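Long-range contact in N-hydroxyarylamine O-acetyltransferase (Bacillus cereus, PDB 4DMO), which acts as an arylamine N-acetyltransferase, probably moving acetyl groups onto arylamines and N-hydroxyarylamines through a non-canonical catalytic triad: residues H118-V126 with L134-E142. Sequence-based numbering, arbitrary orientation.
Sequences HNELYLIEV and LAPVPFLGE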
# COMPACT_ATOMS: atom_id res chain seq x y z
N HIS A 118 -5.62 -22.00 -5.67
CA HIS A 118 -5.17 -23.32 -6.15
C HIS A 118 -4.11 -23.88 -5.21
O HIS A 118 -3.07 -24.34 -5.66
CB HIS A 118 -4.59 -23.22 -7.58
CG HIS A 118 -5.61 -22.95 -8.66
ND1 HIS A 118 -5.28 -22.88 -10.00
CD2 HIS A 118 -6.95 -22.74 -8.58
CE1 HIS A 118 -6.38 -22.63 -10.70
NE2 HIS A 118 -7.40 -22.54 -9.87
N ASN A 119 -4.35 -23.81 -3.90
CA ASN A 119 -3.42 -24.41 -2.94
C ASN A 119 -2.08 -23.70 -2.83
O ASN A 119 -1.19 -24.20 -2.15
CB ASN A 119 -3.16 -25.88 -3.31
CG ASN A 119 -3.90 -26.86 -2.41
OD1 ASN A 119 -4.00 -26.64 -1.19
ND2 ASN A 119 -4.44 -27.94 -3.00
N GLU A 120 -1.91 -22.54 -3.47
CA GLU A 120 -0.63 -21.84 -3.39
C GLU A 120 -0.79 -20.42 -2.88
O GLU A 120 -1.79 -19.74 -3.15
CB GLU A 120 0.08 -21.84 -4.74
CG GLU A 120 0.92 -23.11 -4.99
CD GLU A 120 1.37 -23.23 -6.42
OE1 GLU A 120 1.03 -22.33 -7.23
OE2 GLU A 120 2.07 -24.22 -6.74
N LEU A 121 0.24 -19.96 -2.18
CA LEU A 121 0.17 -18.72 -1.44
C LEU A 121 0.73 -17.60 -2.28
O LEU A 121 1.73 -17.79 -2.97
CB LEU A 121 0.93 -18.83 -0.12
CG LEU A 121 0.16 -19.19 1.15
CD1 LEU A 121 0.89 -18.62 2.37
CD2 LEU A 121 -1.29 -18.69 1.14
N TYR A 122 0.04 -16.45 -2.21
CA TYR A 122 0.50 -15.21 -2.84
C TYR A 122 0.40 -14.08 -1.85
O TYR A 122 -0.57 -13.99 -1.12
CB TYR A 122 -0.33 -14.88 -4.09
CG TYR A 122 -0.27 -15.96 -5.15
CD1 TYR A 122 -1.02 -17.10 -5.04
CD2 TYR A 122 0.56 -15.82 -6.26
CE1 TYR A 122 -0.95 -18.09 -5.97
CE2 TYR A 122 0.64 -16.81 -7.21
CZ TYR A 122 -0.13 -17.95 -7.06
OH TYR A 122 -0.07 -18.94 -8.01
N LEU A 123 1.41 -13.23 -1.85
CA LEU A 123 1.39 -11.98 -1.11
C LEU A 123 0.71 -10.93 -1.98
O LEU A 123 1.15 -10.66 -3.11
CB LEU A 123 2.80 -11.54 -0.80
CG LEU A 123 3.07 -10.23 -0.08
CD1 LEU A 123 2.70 -10.32 1.40
CD2 LEU A 123 4.54 -9.91 -0.25
N ILE A 124 -0.35 -10.33 -1.46
CA ILE A 124 -1.00 -9.20 -2.13
C ILE A 124 -0.56 -7.86 -1.49
O ILE A 124 -0.94 -7.53 -0.36
CB ILE A 124 -2.53 -9.35 -2.05
CG1 ILE A 124 -2.93 -10.76 -2.53
CG2 ILE A 124 -3.23 -8.23 -2.83
CD1 ILE A 124 -2.41 -11.15 -3.95
N GLU A 125 0.25 -7.11 -2.23
CA GLU A 125 0.87 -5.90 -1.68
C GLU A 125 0.51 -4.67 -2.50
O GLU A 125 1.01 -4.46 -3.61
CB GLU A 125 2.40 -6.04 -1.60
CG GLU A 125 3.11 -4.85 -1.01
CD GLU A 125 2.59 -4.50 0.38
OE1 GLU A 125 2.86 -5.28 1.33
OE2 GLU A 125 1.95 -3.43 0.52
N VAL A 126 -0.35 -3.84 -1.90
CA VAL A 126 -0.80 -2.61 -2.54
C VAL A 126 -0.52 -1.34 -1.69
O VAL A 126 -0.91 -0.23 -2.08
CB VAL A 126 -2.30 -2.69 -2.87
CG1 VAL A 126 -2.52 -3.87 -3.80
CG2 VAL A 126 -3.12 -2.84 -1.60
N LEU A 134 2.42 -4.55 -8.28
CA LEU A 134 1.34 -4.44 -9.27
C LEU A 134 0.80 -5.81 -9.72
O LEU A 134 0.13 -5.94 -10.75
CB LEU A 134 1.78 -3.63 -10.48
CG LEU A 134 2.29 -2.27 -10.02
CD1 LEU A 134 2.80 -1.52 -11.20
CD2 LEU A 134 1.22 -1.47 -9.34
N ALA A 135 1.10 -6.82 -8.93
CA ALA A 135 0.56 -8.14 -9.15
C ALA A 135 0.82 -8.99 -7.91
O ALA A 135 1.64 -8.62 -7.08
CB ALA A 135 1.20 -8.77 -10.39
N PRO A 136 0.10 -10.11 -7.77
CA PRO A 136 0.41 -11.05 -6.68
C PRO A 136 1.86 -11.56 -6.74
O PRO A 136 2.42 -11.77 -7.80
CB PRO A 136 -0.58 -12.21 -6.93
CG PRO A 136 -1.68 -11.61 -7.69
CD PRO A 136 -1.02 -10.59 -8.59
N VAL A 137 2.47 -11.71 -5.57
CA VAL A 137 3.81 -12.24 -5.49
C VAL A 137 3.71 -13.66 -4.92
O VAL A 137 3.30 -13.87 -3.77
CB VAL A 137 4.73 -11.38 -4.58
CG1 VAL A 137 6.17 -11.95 -4.62
CG2 VAL A 137 4.69 -9.92 -5.00
N PRO A 138 4.08 -14.64 -5.74
CA PRO A 138 3.99 -16.04 -5.30
C PRO A 138 5.04 -16.37 -4.26
O PRO A 138 6.22 -16.04 -4.40
CB PRO A 138 4.24 -16.82 -6.58
CG PRO A 138 5.14 -15.92 -7.40
CD PRO A 138 4.70 -14.51 -7.07
N PHE A 139 4.59 -17.02 -3.20
CA PHE A 139 5.49 -17.51 -2.18
C PHE A 139 6.49 -18.55 -2.73
O PHE A 139 7.54 -18.77 -2.13
CB PHE A 139 4.69 -18.12 -1.03
CG PHE A 139 4.26 -17.12 0.02
CD1 PHE A 139 3.36 -16.12 -0.28
CD2 PHE A 139 4.77 -17.21 1.31
CE1 PHE A 139 2.95 -15.22 0.70
CE2 PHE A 139 4.38 -16.30 2.31
CZ PHE A 139 3.46 -15.31 2.00
N LEU A 140 6.16 -19.17 -3.87
CA LEU A 140 7.05 -20.16 -4.50
C LEU A 140 8.39 -19.57 -4.91
O LEU A 140 9.34 -20.31 -5.17
CB LEU A 140 6.39 -20.85 -5.70
CG LEU A 140 5.49 -22.03 -5.33
CD1 LEU A 140 5.08 -22.80 -6.57
CD2 LEU A 140 6.14 -22.98 -4.33
N GLY A 141 8.46 -18.26 -5.04
CA GLY A 141 9.75 -17.61 -5.03
C GLY A 141 10.00 -16.86 -6.30
O GLY A 141 10.98 -16.13 -6.40
N GLU A 142 9.10 -17.04 -7.24
CA GLU A 142 9.19 -16.45 -8.56
C GLU A 142 9.31 -14.93 -8.51
O GLU A 142 8.66 -14.25 -7.69
CB GLU A 142 7.93 -16.86 -9.35
CG GLU A 142 7.96 -16.60 -10.83
CD GLU A 142 8.47 -17.79 -11.60
OE1 GLU A 142 9.29 -18.54 -11.03
OE2 GLU A 142 8.04 -17.99 -12.76
O HOH W 1 3.31 -19.54 -4.32
O HOH W 2 1.67 -8.21 -4.38
O HOH W 3 0.83 -3.37 -6.13
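With chi1 at -60°, Y122 sets its ring anti to its own carbonyl carbon and lays CE2 against P138 CB at 3.7 Å; chi1 of -51° puts I124 CG1 anti to its carbonyl carbon, and the next torsion carries CD1 alongside the P136 ring, 3.7 Å from CB. On the other face of the sheet, L121 CD1 sits over the centre of the F139 ring, 4.1 Å from its centroid and 5° off the normal, a CH-pi contact. The edge of that ring meets the Y122–L123 peptide. Between these two layers runs an antiparallel ladder: L123 and V137 exchange two nearly straight bonds, L123 N to V137 O at 2.8 Å and V137 N to L123 O at 3.0 Å, and F139 N reaches L121 O at 3.0 Å. Beyond P136 water takes over, one molecule joining L123 O, E125 N and A135 O. E125 itself bonds H110, consistent with the Glu-His part of the triad. Strand 137-138 is an outermost strand of its antiparallel sheet, and 120-124 passes the pairing on to 103-117. I153 of strand 149-158 packs against L123, V137 and F139, while loop residue F24 and M31 of helix 27-37 meet P136.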